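Local atomic coordinates of hypothetical protein PP5205 (PDB entry 2G2X), a protein that is of unknown function but is built on an EVE domain, related to the ASCH and PUA domains, and so possibly binds RNA or modified nucleic acid. Residues L111-L114 / K115-A118; N31-A34 / R35-R39. All blocks are in the same frame, centred on the assembly; numbering follows the deposited sequence.

Interaction 1: L111-L114 / K115-A118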
# COMPACT_ATOMS: atom_id res chain seq x y z
N LEU A 111 -7.73 9.36 -9.00
CA LEU A 111 -7.07 10.33 -8.15
C LEU A 111 -7.77 11.69 -8.19
O LEU A 111 -7.91 12.34 -7.16
CB LEU A 111 -5.61 10.48 -8.57
CG LEU A 111 -4.79 11.54 -7.82
CD1 LEU A 111 -4.76 11.20 -6.33
CD2 LEU A 111 -3.39 11.60 -8.40
N GLY A 112 -8.19 12.10 -9.38
CA GLY A 112 -8.87 13.38 -9.52
C GLY A 112 -10.13 13.43 -8.68
O GLY A 112 -10.41 14.43 -8.01
N ARG A 113 -10.89 12.35 -8.71
CA ARG A 113 -12.13 12.26 -7.95
C ARG A 113 -11.78 12.38 -6.46
O ARG A 113 -12.45 13.08 -5.70
CB ARG A 113 -12.82 10.93 -8.23
CG ARG A 113 -14.27 10.86 -7.77
CD ARG A 113 -15.18 11.60 -8.74
NE ARG A 113 -16.55 11.67 -8.25
CZ ARG A 113 -16.95 12.50 -7.29
NH1 ARG A 113 -16.09 13.33 -6.72
NH2 ARG A 113 -18.22 12.48 -6.88
N LEU A 114 -10.71 11.70 -6.06
CA LEU A 114 -10.27 11.70 -4.67
C LEU A 114 -9.80 13.07 -4.19
O LEU A 114 -10.04 13.42 -3.03
CB LEU A 114 -9.14 10.68 -4.49
CG LEU A 114 -9.51 9.22 -4.80
CD1 LEU A 114 -8.23 8.38 -4.83
CD2 LEU A 114 -10.50 8.69 -3.76
N LYS A 115 -9.14 13.83 -5.05
CA LYS A 115 -8.67 15.16 -4.65
C LYS A 115 -9.84 16.12 -4.47
O LYS A 115 -9.71 17.14 -3.80
CB LYS A 115 -7.67 15.72 -5.67
CG LYS A 115 -6.45 14.83 -5.87
CD LYS A 115 -5.32 15.56 -6.57
CE LYS A 115 -4.68 16.59 -5.66
NZ LYS A 115 -3.53 17.28 -6.32
N GLN A 116 -10.98 15.78 -5.06
CA GLN A 116 -12.18 16.61 -4.96
C GLN A 116 -12.90 16.37 -3.63
O GLN A 116 -13.89 17.04 -3.34
CB GLN A 116 -13.14 16.33 -6.11
CG GLN A 116 -12.60 16.66 -7.49
CD GLN A 116 -13.66 16.51 -8.58
OE1 GLN A 116 -14.24 15.44 -8.75
NE2 GLN A 116 -13.91 17.59 -9.31
N GLN A 117 -12.42 15.42 -2.84
CA GLN A 117 -13.07 15.13 -1.56
C GLN A 117 -12.48 15.93 -0.42
O GLN A 117 -11.38 15.63 0.06
CB GLN A 117 -12.96 13.64 -1.22
CG GLN A 117 -13.55 12.72 -2.25
CD GLN A 117 -14.97 13.09 -2.60
OE1 GLN A 117 -15.85 13.08 -1.74
NE2 GLN A 117 -15.21 13.41 -3.86
N ALA A 118 -13.19 16.97 0.01
CA ALA A 118 -12.72 17.79 1.12
C ALA A 118 -12.59 16.89 2.34
O ALA A 118 -11.89 17.22 3.30
CB ALA A 118 -13.69 18.93 1.39

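Interaction 2: N31-A34 / R35-R39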
# COMPACT_ATOMS: atom_id res chain seq x y z
N ASN A 31 11.19 3.81 2.35
CA ASN A 31 10.93 5.13 2.90
C ASN A 31 10.72 4.87 4.39
O ASN A 31 9.85 4.10 4.77
CB ASN A 31 9.68 5.74 2.27
CG ASN A 31 9.22 7.01 2.96
OD1 ASN A 31 8.82 6.99 4.13
ND2 ASN A 31 9.28 8.13 2.25
N TYR A 32 11.54 5.50 5.22
CA TYR A 32 11.45 5.28 6.67
C TYR A 32 10.06 5.43 7.28
O TYR A 32 9.64 4.56 8.05
CB TYR A 32 12.43 6.19 7.39
CG TYR A 32 13.85 5.67 7.31
CD1 TYR A 32 14.24 4.56 8.07
CD2 TYR A 32 14.78 6.24 6.45
CE1 TYR A 32 15.54 4.05 7.99
CE2 TYR A 32 16.08 5.74 6.36
CZ TYR A 32 16.45 4.65 7.14
OH TYR A 32 17.73 4.16 7.08
N GLN A 33 9.35 6.49 6.94
CA GLN A 33 8.02 6.69 7.49
C GLN A 33 7.07 5.59 7.02
O GLN A 33 6.33 5.02 7.82
CB GLN A 33 7.46 8.06 7.09
CG GLN A 33 6.08 8.35 7.68
CD GLN A 33 6.06 8.22 9.19
OE1 GLN A 33 6.79 8.93 9.89
NE2 GLN A 33 5.23 7.31 9.70
N ALA A 34 7.10 5.28 5.73
CA ALA A 34 6.23 4.24 5.20
C ALA A 34 6.55 2.93 5.92
O ALA A 34 5.65 2.16 6.26
CB ALA A 34 6.44 4.08 3.69
N ARG A 35 7.84 2.70 6.16
CA ARG A 35 8.27 1.49 6.86
C ARG A 35 7.63 1.48 8.25
O ARG A 35 7.07 0.47 8.68
CB ARG A 35 9.79 1.46 7.03
CG ARG A 35 10.27 0.29 7.86
CD ARG A 35 11.64 0.53 8.46
NE ARG A 35 11.68 1.70 9.32
CZ ARG A 35 12.73 2.04 10.06
NH1 ARG A 35 13.83 1.28 10.03
NH2 ARG A 35 12.70 3.12 10.82
N ASN A 36 7.71 2.61 8.94
CA ASN A 36 7.15 2.72 10.28
C ASN A 36 5.66 2.42 10.29
O ASN A 36 5.15 1.82 11.24
CB ASN A 36 7.42 4.10 10.88
CG ASN A 36 8.89 4.40 10.98
OD1 ASN A 36 9.72 3.49 11.00
ND2 ASN A 36 9.24 5.68 11.07
N PHE A 37 4.94 2.82 9.24
CA PHE A 37 3.52 2.53 9.21
C PHE A 37 3.31 1.03 9.00
O PHE A 37 2.38 0.45 9.57
CB PHE A 37 2.82 3.33 8.12
CG PHE A 37 2.61 4.78 8.47
CD1 PHE A 37 2.18 5.15 9.74
CD2 PHE A 37 2.83 5.78 7.51
CE1 PHE A 37 1.95 6.50 10.07
CE2 PHE A 37 2.61 7.13 7.82
CZ PHE A 37 2.17 7.49 9.10
N LEU A 38 4.16 0.39 8.20
CA LEU A 38 4.05 -1.05 7.98
C LEU A 38 4.18 -1.76 9.32
O LEU A 38 3.46 -2.72 9.58
CB LEU A 38 5.16 -1.59 7.07
CG LEU A 38 5.16 -1.35 5.56
CD1 LEU A 38 6.29 -2.17 4.93
CD2 LEU A 38 3.83 -1.74 4.97
N ARG A 39 5.10 -1.29 10.15
CA ARG A 39 5.33 -1.91 11.45
C ARG A 39 4.20 -1.67 12.45
O ARG A 39 4.18 -2.26 13.52
CB ARG A 39 6.66 -1.41 12.02
CG ARG A 39 7.86 -1.88 11.20
CD ARG A 39 9.16 -1.27 11.67
NE ARG A 39 10.30 -1.94 11.05
CZ ARG A 39 11.57 -1.72 11.36
NH1 ARG A 39 11.88 -0.83 12.29
NH2 ARG A 39 12.53 -2.42 10.76

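Interaction 1: L111-L114 / K115-A118
The carbonyl oxygen of Arg113 is gripped by two residues further along the chain, and it illustrates how a short helix is wound up at its C-terminal end. The backbone N of Gln116 reaches Arg113 O at 3.1 Å, an i to i+3 bond. The side-chain amide of Gln117 adds a weak but fairly straight bond, NE2 to Arg113 O at 3.3 Å. It can do so because its chain folds back at chi2 (-53°), swinging the amide toward the helix. The same fold brings NE2 to 3.0 Å from Arg113 NH1; both are donors as modelled, so this approach is doubtful as an attraction. The Arg113 chain is bent at chi2 (78°), and its NH1 lies 3.5 Å from Gln116 OE1, with the guanidinium and amide planes nearly perpendicular.

Before this tightening the backbone still follows the i to i+4 pattern, with Lys115 N bonded to Leu111 O at 2.9 Å. A further i to i+3 bond, Gln117 N to Leu114 O at 3.1 Å, carries the turn onward. Alongside these bonds the aliphatic part of Lys115 leans on Leu111, CG lying 4.0 Å from Leu111 CD1, while NZ runs on past it. Leu114 instead faces the interior, where it packs against Leu120, Leu125 and Leu148; Arg113 and Gln117 also touch Leu148 of helix 139-148. Leu111 is joined by a backbone hydrogen bond to Pro57. The change from i+4 to i+3 bonding, followed by the extended backbone of Gln117, is characteristic of a helix C-terminus closing in a 3-10-like turn, here directly after strand 95-110 of the EVE domain.

Interaction 2: N31-A34 / R35-R39
Gln33 and Phe37, one helical turn apart, show how an amide nitrogen can be set over an aromatic face. Gln33 leaves the backbone with CG opposite its own N (chi1 -178°) and then bends at chi2, which curls NE2 back over one face of the Phe37 ring. The nitrogen sits nearer the rim than the centre, 3.1 Å from Phe37 CZ, with the amide and ring planes inclined to each other, while Gln33 CG lies 3.7 Å from Phe37 CE2.

Round the helix, Tyr32 and Arg35 extend alongside one another in the same direction, with ring and guanidinium planes 83° apart. Tyr32 CD1, at the ring edge, lies 3.5 Å from Arg35 CZ, over one face of the guanidinium, so this is not a cation-pi stack. Arg39 NH1 lies over the opposite face. A bend at chi3 (59°) turns the Arg35 group side-on to Asn36, whose OD1 accepts from both NE, at 3.1 Å, and NH2, at 3.0 Å; NH1 is bonded to Pro93 O. An alanine in place of Arg35 is likely to leave Asn36 OD1 and Pro93 O without these donors and the edge of Tyr32 without its flat support. At the start of the helix, Asn31 is the N-cap: its OD1 accepts from Ala34 N at 2.9 Å, and its backbone O from Arg35 N at 2.8 Å.

The Tyr32 ring also meets that of Trp94, and Arg39 NE is bonded to Ser95 OG, so this polar flank faces the beginning of strand 95-110. On the inward flank, Ala34, Phe37 and Leu38 touch Val134 of strand 134-136, while Phe37 reaches Trp4 and Leu38 reaches Met6 of strand 3-8, seating helix 32-38 against those two neighbouring strands.

Overall arrangement
From the N terminus, strands 3-8 and 23-26 come before interaction 2, which lies within helix 32-38; interaction 1 follows much later, as the chain leaves strand 95-110. Both are local contacts between consecutive segments, so neither closes a long loop, and they stand in series without nesting or crossing. Their centres are 25 Å apart and their nearest atoms about 16 Å, so they do not meet. Strand 95-110 relates them: residues 31-39 bond to its first residue, whereas residues 111-118 continue from its far end. Interaction 2 joins its helix to strands 3-8 and 134-136, and interaction 1 joins the strand exit to C-terminal helix 139-148.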